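Exopolygalacturonase (Yersinia enterocolitica, PDB 2UVF) probably hydrolyses the polygalacturonate of pectin from the chain end, as a family 28 glycoside hydrolase bound here to digalacturonic acid. Local coordinates at residues G214-N222 / S266-W274; P566-F577 / P590-V601. One frame throughout, in Å; residues are numbered along the deposited sequence.

Contact 1. Residues G214-N222 / S266-W274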
loop_
_atom_site.group_PDB
_atom_site.type_symbol
_atom_site.label_atom_id
_atom_site.label_comp_id
_atom_site.label_asym_id
_atom_site.label_seq_id
_atom_site.Cartn_x
_atom_site.Cartn_y
_atom_site.Cartn_z
ATOM N N GLY A 214 7.216 18.870 -12.080
ATOM C CA GLY A 214 6.414 19.434 -13.159
ATOM C C GLY A 214 6.050 18.477 -14.280
ATOM O O GLY A 214 5.233 18.821 -15.123
ATOM N N ALA A 215 6.661 17.288 -14.281
ATOM C CA ALA A 215 6.339 16.215 -15.244
ATOM C C ALA A 215 4.994 15.528 -15.010
ATOM O O ALA A 215 4.696 15.106 -13.902
ATOM C CB ALA A 215 7.440 15.159 -15.262
ATOM N N ILE A 216 4.187 15.402 -16.062
ATOM C CA ILE A 216 2.968 14.574 -16.009
ATOM C C ILE A 216 2.987 13.543 -17.127
ATOM O O ILE A 216 2.935 13.882 -18.314
ATOM C CB ILE A 216 1.655 15.392 -16.077
ATOM C CG1 ILE A 216 1.594 16.430 -14.951
ATOM C CG2 ILE A 216 0.430 14.468 -16.006
ATOM C CD1 ILE A 216 0.444 17.422 -15.091
ATOM N N LEU A 217 3.096 12.278 -16.727
ATOM C CA LEU A 217 2.854 11.171 -17.633
ATOM C C LEU A 217 1.367 10.880 -17.654
ATOM O O LEU A 217 0.800 10.311 -16.702
ATOM C CB LEU A 217 3.684 9.936 -17.253
ATOM C CG LEU A 217 3.598 8.733 -18.209
ATOM C CD1 LEU A 217 4.223 9.031 -19.579
ATOM C CD2 LEU A 217 4.219 7.494 -17.580
ATOM N N LEU A 218 0.743 11.292 -18.759
ATOM C CA LEU A 218 -0.691 11.161 -18.974
ATOM C C LEU A 218 -1.038 9.917 -19.819
ATOM O O LEU A 218 -0.529 9.735 -20.921
ATOM C CB LEU A 218 -1.265 12.445 -19.618
ATOM C CG LEU A 218 -2.791 12.587 -19.797
ATOM C CD1 LEU A 218 -3.578 12.330 -18.510
ATOM C CD2 LEU A 218 -3.167 13.957 -20.367
ATOM N N GLY A 219 -1.919 9.072 -19.295
ATOM C CA GLY A 219 -2.400 7.931 -20.044
ATOM C C GLY A 219 -3.118 8.357 -21.305
ATOM O O GLY A 219 -3.798 9.389 -21.321
ATOM N N SER A 220 -2.932 7.582 -22.374
ATOM C CA SER A 220 -3.742 7.729 -23.581
ATOM C C SER A 220 -5.135 7.228 -23.234
ATOM O O SER A 220 -5.297 6.386 -22.355
ATOM C CB SER A 220 -3.144 6.919 -24.732
ATOM O OG SER A 220 -4.087 6.722 -25.772
ATOM N N GLU A 221 -6.149 7.773 -23.882
ATOM C CA GLU A 221 -7.505 7.280 -23.680
ATOM C C GLU A 221 -7.894 6.239 -24.760
ATOM O O GLU A 221 -9.011 5.716 -24.754
ATOM C CB GLU A 221 -8.501 8.450 -23.577
ATOM C CG GLU A 221 -8.872 9.159 -24.899
ATOM C CD GLU A 221 -7.775 10.088 -25.454
ATOM O OE1 GLU A 221 -6.566 9.768 -25.351
ATOM O OE2 GLU A 221 -8.137 11.147 -26.016
ATOM N N ASN A 222 -6.953 5.949 -25.663
ATOM C CA ASN A 222 -7.134 4.995 -26.767
ATOM C C ASN A 222 -6.841 3.580 -26.291
ATOM O O ASN A 222 -5.695 3.267 -25.988
ATOM C CB ASN A 222 -6.193 5.350 -27.933
ATOM C CG ASN A 222 -6.458 4.531 -29.202
ATOM O OD1 ASN A 222 -7.335 3.683 -29.254
ATOM N ND2 ASN A 222 -5.692 4.813 -30.233
ATOM N N SER A 266 9.523 13.667 -8.201
ATOM C CA SER A 266 8.315 14.266 -7.657
ATOM C C SER A 266 7.208 14.495 -8.678
ATOM O O SER A 266 6.208 15.142 -8.366
ATOM C CB SER A 266 8.653 15.569 -6.931
ATOM O OG SER A 266 8.967 16.596 -7.845
ATOM N N GLY A 267 7.376 13.955 -9.888
ATOM C CA GLY A 267 6.392 14.101 -10.963
ATOM C C GLY A 267 5.133 13.262 -10.752
ATOM O O GLY A 267 5.040 12.484 -9.783
ATOM N N VAL A 268 4.181 13.413 -11.677
ATOM C CA VAL A 268 2.857 12.797 -11.604
ATOM C C VAL A 268 2.706 11.695 -12.664
ATOM O O VAL A 268 3.198 11.827 -13.798
ATOM C CB VAL A 268 1.755 13.882 -11.777
ATOM C CG1 VAL A 268 0.345 13.277 -11.947
ATOM C CG2 VAL A 268 1.799 14.889 -10.616
ATOM N N ILE A 269 2.059 10.596 -12.275
ATOM C CA ILE A 269 1.591 9.584 -13.225
ATOM C C ILE A 269 0.074 9.591 -13.204
ATOM O O ILE A 269 -0.548 9.257 -12.182
ATOM C CB ILE A 269 2.103 8.156 -12.918
ATOM C CG1 ILE A 269 3.623 8.155 -12.667
ATOM C CG2 ILE A 269 1.725 7.228 -14.078
ATOM C CD1 ILE A 269 4.192 6.874 -12.047
ATOM N N ASP A 270 -0.502 9.969 -14.342
ATOM C CA ASP A 270 -1.926 10.162 -14.481
ATOM C C ASP A 270 -2.500 9.133 -15.468
ATOM O O ASP A 270 -2.113 9.102 -16.619
ATOM C CB ASP A 270 -2.223 11.601 -14.915
ATOM C CG ASP A 270 -3.686 11.925 -14.863
ATOM O OD1 ASP A 270 -4.514 10.998 -14.883
ATOM O OD2 ASP A 270 -4.029 13.109 -14.817
ATOM N N GLY A 271 -3.408 8.282 -14.989
ATOM C CA GLY A 271 -3.890 7.145 -15.778
ATOM C C GLY A 271 -4.959 7.432 -16.820
ATOM O O GLY A 271 -5.196 6.601 -17.701
ATOM N N ASN A 272 -5.605 8.591 -16.681
ATOM C CA ASN A 272 -6.544 9.165 -17.644
ATOM C C ASN A 272 -7.838 8.355 -17.707
ATOM O O ASN A 272 -8.511 8.294 -18.761
ATOM C CB ASN A 272 -5.884 9.320 -19.039
ATOM C CG ASN A 272 -6.524 10.415 -19.892
ATOM O OD1 ASN A 272 -7.443 11.128 -19.449
ATOM N ND2 ASN A 272 -6.033 10.558 -21.126
ATOM N N GLY A 273 -8.190 7.760 -16.563
ATOM C CA GLY A 273 -9.207 6.736 -16.496
ATOM C C GLY A 273 -10.614 7.246 -16.388
ATOM O O GLY A 273 -11.555 6.636 -16.930
ATOM N N TRP A 274 -10.754 8.371 -15.683
ATOM C CA TRP A 274 -12.046 8.844 -15.203
ATOM C C TRP A 274 -12.213 10.337 -15.279
ATOM O O TRP A 274 -11.243 11.090 -15.126
ATOM C CB TRP A 274 -12.190 8.492 -13.718
ATOM C CG TRP A 274 -12.093 7.078 -13.457
ATOM C CD1 TRP A 274 -11.015 6.404 -12.957
ATOM C CD2 TRP A 274 -13.102 6.122 -13.683
ATOM N NE1 TRP A 274 -11.298 5.073 -12.852
ATOM C CE2 TRP A 274 -12.579 4.869 -13.302
ATOM C CE3 TRP A 274 -14.418 6.191 -14.179
ATOM C CZ2 TRP A 274 -13.329 3.706 -13.382
ATOM C CZ3 TRP A 274 -15.147 5.029 -14.274
ATOM C CH2 TRP A 274 -14.607 3.802 -13.862
#
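Leu-218 and Asp-270 both hold CG anti to the backbone N (chi1 -174° and -171°), which points the two chains the same way and lays Leu-218 CD1 3.7 Å from Asp-270 CG. Asn-272, whose CG is likewise opposite its N, then slants across the same methyl and places its amide at the end of the strand pair, where Asn-272 ND2 donates to Gly-219 O. At 2.5 Å between Asn-272 ND2 and Gly-219 O the exact length of this bond is doubtful, and ND2 lies tilted out of the carbonyl plane.

Three residues shape that end. Asn-272 has left-handed backbone angles, which asparagine tolerates well, and its N returns to Asp-270 OD1 at 3.2 Å, forming an Asx turn. Gly-219 suits its place because a beta carbon would run into Gly-271 O. The carboxylate of Asp-270, besides holding the turn, lies about 4 Å from a bound nickel ion.

Before the turn the segments pair in parallel, in the regular ladder of a beta-helix. Val-268 N meets Ala-215 O at 2.8 Å, almost straight (177°). Leu-217 N donates to Val-268 O, and Leu-217 O accepts from Asp-270 N at 2.7 Å; Gly-219 N closes the run on Asp-270 O. Aliphatic residues pair in register at two positions. Ile-216 CG1 lies beside Val-268 CB (4.1 Å) on the face shared with Leu-218 and Asp-270, whereas Leu-217 CD2 and Ile-269 CG2, 4.3 Å apart, occupy the other face, where branched aliphatic chains fill a buried interior.

That interior is completed by Leu-211 of strand 207-211 and Ile-245 of strand 245-247. Strand 215-219 lies between strand 194-202, to which Ile-216 and Leu-218 hydrogen-bond, and strand 268-270, which in turn pairs with strand 348-350.

Contact 2. Residues P566-F577 / P590-V601; sequences PTAISDLRDSEF and PWHFSEVKNVKV
Thr-567 and Pro-590 begin the polar bonding: Pro-590 O accepts from both Thr-567 N (2.9 Å) and Thr-567 OG1 (2.8 Å), the hydroxyl being brought over its own backbone by chi1 of 64°. Threonine suits this spot because its CG2 meanwhile packs near Trp-591 CZ3. Ladder bonds follow in parallel fashion, Ile-569 N to His-592 O, then Lys-597 N to Leu-572 O and Asp-574 N to Lys-597 O (3.0 Å); those around Ser-594 are weak.

Apolar packing centres on an aromatic cluster. Phe-577 lays one face under Trp-591 CZ3, the two rings inclined at 53°, while Val-599 CG2 meets the edge of the Phe-577 ring, 3.5 Å from Phe-577 CE1. Ile-569 crosses Trp-591 obliquely, with CD1 at the indole edge (3.7 Å from Trp-591 CZ3), and lies alongside Phe-593, with CG2 3.5 Å from Phe-593 CE2; its branched chain reaches both rings.

Among the charged chains, Lys-597 runs its aliphatic part over the Arg-573 guanidinium, their like charges being close; that guanidinium also makes a cation-pi contact with Trp-550.

Strand 568-573 is flanked by segment 590-601 and, through Ala-568 and Ser-570, by strand 539-542, while Leu-572 and Phe-577 pack on strand 551-562.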
loop_
_atom_site.group_PDB
_atom_site.type_symbol
_atom_site.label_atom_id
_atom_site.label_comp_id
_atom_site.label_asym_id
_atom_site.label_seq_id
_atom_site.Cartn_x
_atom_site.Cartn_y
_atom_site.Cartn_z
ATOM N N PRO A 566 -20.598 -0.630 19.497
ATOM C CA PRO A 566 -20.194 -1.888 20.134
ATOM C C PRO A 566 -19.614 -2.928 19.155
ATOM O O PRO A 566 -19.875 -2.858 17.957
ATOM C CB PRO A 566 -21.511 -2.395 20.747
ATOM C CG PRO A 566 -22.332 -1.153 20.966
ATOM C CD PRO A 566 -22.013 -0.307 19.768
ATOM N N THR A 567 -18.851 -3.888 19.688
ATOM C CA THR A 567 -18.226 -4.955 18.918
ATOM C C THR A 567 -19.232 -6.044 18.522
ATOM O O THR A 567 -20.293 -6.151 19.128
ATOM C CB THR A 567 -17.114 -5.661 19.734
ATOM O OG1 THR A 567 -17.696 -6.313 20.877
ATOM C CG2 THR A 567 -16.009 -4.671 20.180
ATOM N N ALA A 568 -18.872 -6.848 17.517
ATOM C CA ALA A 568 -19.595 -8.071 17.137
ATOM C C ALA A 568 -18.562 -9.111 16.765
ATOM O O ALA A 568 -17.907 -9.024 15.726
ATOM C CB ALA A 568 -20.579 -7.828 15.973
ATOM N N ILE A 569 -18.395 -10.085 17.647
ATOM C CA ILE A 569 -17.323 -11.046 17.531
ATOM C C ILE A 569 -17.927 -12.455 17.552
ATOM O O ILE A 569 -18.416 -12.917 18.588
ATOM C CB ILE A 569 -16.253 -10.802 18.649
ATOM C CG1 ILE A 569 -15.619 -9.400 18.467
ATOM C CG2 ILE A 569 -15.200 -11.935 18.681
ATOM C CD1 ILE A 569 -14.996 -8.797 19.705
ATOM N N SER A 570 -17.931 -13.085 16.403
ATOM C CA SER A 570 -18.272 -14.469 16.357
ATOM C C SER A 570 -17.336 -15.413 15.688
ATOM O O SER A 570 -16.640 -15.113 14.749
ATOM C CB SER A 570 -19.715 -14.709 15.992
ATOM O OG SER A 570 -19.920 -14.633 14.617
ATOM N N ASP A 571 -17.359 -16.603 16.218
ATOM C CA ASP A 571 -16.529 -17.687 15.688
ATOM C C ASP A 571 -15.054 -17.453 15.924
ATOM O O ASP A 571 -14.242 -17.485 14.995
ATOM C CB ASP A 571 -16.799 -17.913 14.195
ATOM C CG ASP A 571 -18.269 -18.107 13.895
ATOM O OD1 ASP A 571 -18.963 -18.796 14.678
ATOM O OD2 ASP A 571 -18.739 -17.565 12.875
ATOM N N LEU A 572 -14.709 -17.251 17.185
ATOM C CA LEU A 572 -13.338 -16.972 17.545
ATOM C C LEU A 572 -12.867 -17.909 18.652
ATOM O O LEU A 572 -13.609 -18.190 19.583
ATOM C CB LEU A 572 -13.216 -15.513 17.977
ATOM C CG LEU A 572 -11.809 -15.014 18.293
ATOM C CD1 LEU A 572 -10.992 -14.849 17.017
ATOM C CD2 LEU A 572 -11.910 -13.717 19.067
ATOM N N ARG A 573 -11.637 -18.390 18.547
ATOM C CA ARG A 573 -11.080 -19.271 19.569
ATOM C C ARG A 573 -9.690 -18.848 19.997
ATOM O O ARG A 573 -8.976 -18.205 19.227
ATOM C CB ARG A 573 -11.028 -20.711 19.052
ATOM C CG ARG A 573 -12.345 -21.188 18.507
ATOM C CD ARG A 573 -12.434 -22.692 18.496
ATOM N NE ARG A 573 -13.811 -23.106 18.208
ATOM C CZ ARG A 573 -14.286 -24.332 18.407
ATOM N NH1 ARG A 573 -13.497 -25.290 18.901
ATOM N NH2 ARG A 573 -15.550 -24.598 18.106
ATOM N N ASP A 574 -9.303 -19.238 21.215
ATOM C CA ASP A 574 -7.932 -19.033 21.743
ATOM C C ASP A 574 -7.444 -17.561 21.680
ATOM O O ASP A 574 -6.247 -17.285 21.460
ATOM C CB ASP A 574 -6.902 -19.982 21.077
ATOM C CG ASP A 574 -7.492 -21.352 20.688
ATOM O OD1 ASP A 574 -8.276 -21.931 21.476
ATOM O OD2 ASP A 574 -7.145 -21.854 19.585
ATOM N N SER A 575 -8.372 -16.630 21.906
ATOM C CA SER A 575 -8.080 -15.204 21.784
ATOM C C SER A 575 -8.274 -14.403 23.083
ATOM O O SER A 575 -9.114 -14.751 23.910
ATOM C CB SER A 575 -8.938 -14.624 20.664
ATOM O OG SER A 575 -8.675 -15.292 19.439
ATOM N N GLU A 576 -7.500 -13.331 23.270
ATOM C CA GLU A 576 -7.689 -12.453 24.441
ATOM C C GLU A 576 -7.705 -10.941 24.144
ATOM O O GLU A 576 -6.953 -10.464 23.297
ATOM C CB GLU A 576 -6.703 -12.779 25.580
ATOM C CG GLU A 576 -5.256 -12.431 25.315
ATOM C CD GLU A 576 -4.601 -13.388 24.354
ATOM O OE1 GLU A 576 -4.994 -14.579 24.346
ATOM O OE2 GLU A 576 -3.697 -12.946 23.602
ATOM N N PHE A 577 -8.551 -10.219 24.888
ATOM C CA PHE A 577 -8.764 -8.780 24.734
ATOM C C PHE A 577 -8.481 -8.019 26.040
ATOM O O PHE A 577 -9.374 -7.854 26.880
ATOM C CB PHE A 577 -10.200 -8.515 24.274
ATOM C CG PHE A 577 -10.561 -9.198 22.990
ATOM C CD1 PHE A 577 -11.089 -10.490 22.993
ATOM C CD2 PHE A 577 -10.383 -8.546 21.767
ATOM C CE1 PHE A 577 -11.424 -11.130 21.798
ATOM C CE2 PHE A 577 -10.712 -9.181 20.569
ATOM C CZ PHE A 577 -11.234 -10.471 20.582
ATOM N N PRO A 590 -20.007 -2.603 25.391
ATOM C CA PRO A 590 -19.051 -2.769 24.302
ATOM C C PRO A 590 -18.952 -4.200 23.763
ATOM O O PRO A 590 -18.881 -4.391 22.550
ATOM C CB PRO A 590 -17.737 -2.314 24.928
ATOM C CG PRO A 590 -17.890 -2.536 26.378
ATOM C CD PRO A 590 -19.339 -2.310 26.673
ATOM N N TRP A 591 -18.996 -5.186 24.656
ATOM C CA TRP A 591 -18.678 -6.580 24.323
ATOM C C TRP A 591 -19.864 -7.488 23.963
ATOM O O TRP A 591 -20.788 -7.667 24.762
ATOM C CB TRP A 591 -17.878 -7.191 25.461
ATOM C CG TRP A 591 -16.528 -6.548 25.621
ATOM C CD1 TRP A 591 -16.092 -5.799 26.682
ATOM C CD2 TRP A 591 -15.447 -6.583 24.683
ATOM N NE1 TRP A 591 -14.804 -5.381 26.465
ATOM C CE2 TRP A 591 -14.385 -5.845 25.245
ATOM C CE3 TRP A 591 -15.268 -7.175 23.424
ATOM C CZ2 TRP A 591 -13.160 -5.683 24.591
ATOM C CZ3 TRP A 591 -14.049 -7.006 22.775
ATOM C CH2 TRP A 591 -13.015 -6.267 23.360
ATOM N N HIS A 592 -19.810 -8.061 22.759
ATOM C CA HIS A 592 -20.853 -8.961 22.240
ATOM C C HIS A 592 -20.243 -10.225 21.638
ATOM O O HIS A 592 -19.651 -10.185 20.556
ATOM C CB HIS A 592 -21.724 -8.251 21.196
ATOM C CG HIS A 592 -22.569 -7.159 21.762
ATOM N ND1 HIS A 592 -22.090 -5.883 21.983
ATOM C CD2 HIS A 592 -23.867 -7.146 22.150
ATOM C CE1 HIS A 592 -23.057 -5.135 22.485
ATOM N NE2 HIS A 592 -24.145 -5.877 22.597
ATOM N N PHE A 593 -20.407 -11.346 22.344
ATOM C CA PHE A 593 -19.777 -12.620 21.974
ATOM C C PHE A 593 -20.743 -13.786 21.760
ATOM O O PHE A 593 -21.457 -14.181 22.689
ATOM C CB PHE A 593 -18.789 -13.049 23.055
ATOM C CG PHE A 593 -17.558 -12.220 23.122
ATOM C CD1 PHE A 593 -17.354 -11.355 24.191
ATOM C CD2 PHE A 593 -16.586 -12.317 22.132
ATOM C CE1 PHE A 593 -16.199 -10.591 24.271
ATOM C CE2 PHE A 593 -15.435 -11.558 22.201
ATOM C CZ PHE A 593 -15.238 -10.689 23.277
ATOM N N SER A 594 -20.738 -14.359 20.557
ATOM C CA SER A 594 -21.382 -15.657 20.339
ATOM C C SER A 594 -20.446 -16.626 19.630
ATOM O O SER A 594 -19.632 -16.211 18.801
ATOM C CB SER A 594 -22.727 -15.531 19.595
ATOM O OG SER A 594 -22.579 -15.191 18.220
ATOM N N GLU A 595 -20.568 -17.910 19.988
ATOM C CA GLU A 595 -19.870 -19.016 19.331
ATOM C C GLU A 595 -18.353 -18.992 19.531
ATOM O O GLU A 595 -17.585 -19.300 18.621
ATOM C CB GLU A 595 -20.252 -19.110 17.843
ATOM C CG GLU A 595 -21.721 -19.520 17.581
ATOM C CD GLU A 595 -21.970 -21.022 17.785
ATOM O OE1 GLU A 595 -21.192 -21.835 17.236
ATOM O OE2 GLU A 595 -22.945 -21.390 18.486
ATOM N N VAL A 596 -17.931 -18.656 20.744
ATOM C CA VAL A 596 -16.507 -18.534 21.063
ATOM C C VAL A 596 -16.041 -19.660 21.963
ATOM O O VAL A 596 -16.837 -20.242 22.699
ATOM C CB VAL A 596 -16.151 -17.148 21.717
ATOM C CG1 VAL A 596 -16.383 -15.998 20.731
ATOM C CG2 VAL A 596 -16.919 -16.918 23.023
ATOM N N LYS A 597 -14.751 -19.966 21.902
ATOM C CA LYS A 597 -14.157 -20.918 22.825
ATOM C C LYS A 597 -12.771 -20.449 23.242
ATOM O O LYS A 597 -11.876 -20.334 22.411
ATOM C CB LYS A 597 -14.102 -22.327 22.213
ATOM C CG LYS A 597 -13.968 -23.453 23.228
ATOM C CD LYS A 597 -13.757 -24.787 22.540
ATOM C CE LYS A 597 -13.998 -25.950 23.491
ATOM N NZ LYS A 597 -13.908 -27.263 22.784
ATOM N N ASN A 598 -12.617 -20.180 24.538
ATOM C CA ASN A 598 -11.334 -19.781 25.132
ATOM C C ASN A 598 -10.890 -18.298 24.892
ATOM O O ASN A 598 -9.830 -18.032 24.319
ATOM C CB ASN A 598 -10.241 -20.810 24.776
ATOM C CG ASN A 598 -9.046 -20.727 25.694
ATOM O OD1 ASN A 598 -9.187 -20.440 26.886
ATOM N ND2 ASN A 598 -7.858 -20.970 25.150
ATOM N N VAL A 599 -11.722 -17.358 25.364
ATOM C CA VAL A 599 -11.486 -15.886 25.386
ATOM C C VAL A 599 -12.407 -15.353 26.515
ATOM O O VAL A 599 -13.412 -16.016 26.732
ATOM C CB VAL A 599 -11.827 -15.253 23.958
ATOM C CG1 VAL A 599 -12.917 -16.026 23.208
ATOM C CG2 VAL A 599 -12.191 -13.768 24.029
ATOM N N LYS A 600 -12.180 -14.253 27.285
ATOM C CA LYS A 600 -10.944 -13.524 27.746
ATOM C C LYS A 600 -10.905 -12.237 26.908
ATOM O O LYS A 600 -10.119 -12.158 25.966
ATOM C CB LYS A 600 -9.671 -14.374 27.677
ATOM C CG LYS A 600 -9.677 -15.516 28.701
ATOM C CD LYS A 600 -8.297 -15.783 29.308
ATOM C CE LYS A 600 -8.220 -17.191 29.890
ATOM N NZ LYS A 600 -7.857 -18.207 28.842
ATOM N N VAL A 601 -11.711 -11.196 27.225
ATOM C CA VAL A 601 -11.541 -10.122 28.292
ATOM C C VAL A 601 -10.909 -10.147 29.731
ATOM O O VAL A 601 -11.567 -10.441 30.732
ATOM C CB VAL A 601 -12.852 -9.259 28.354
ATOM C CG1 VAL A 601 -12.537 -7.796 28.634
ATOM C CG2 VAL A 601 -13.643 -9.398 27.054
#

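How the contacts relate
Both contacts join successive turns of the same right-handed parallel beta-helix, the fold of family 28 glycoside hydrolases, and each brings together parallel segments in register. The chain's middle lies between them: their centres are about 47 Å apart and their nearest atoms about 32 Å, so neither bears directly on the other. In sequence, both segments of contact 1 (214-222 with 266-274) precede those of contact 2 (566-577 with 590-601). The residues that bind the glycan, from Leu-232 to Lys-468, lie in sequence between the first segment of contact 1 and contact 2. Contact 2 thus belongs to the C-terminal turns, beyond the pocket in sequence, and contact 1 to early ones.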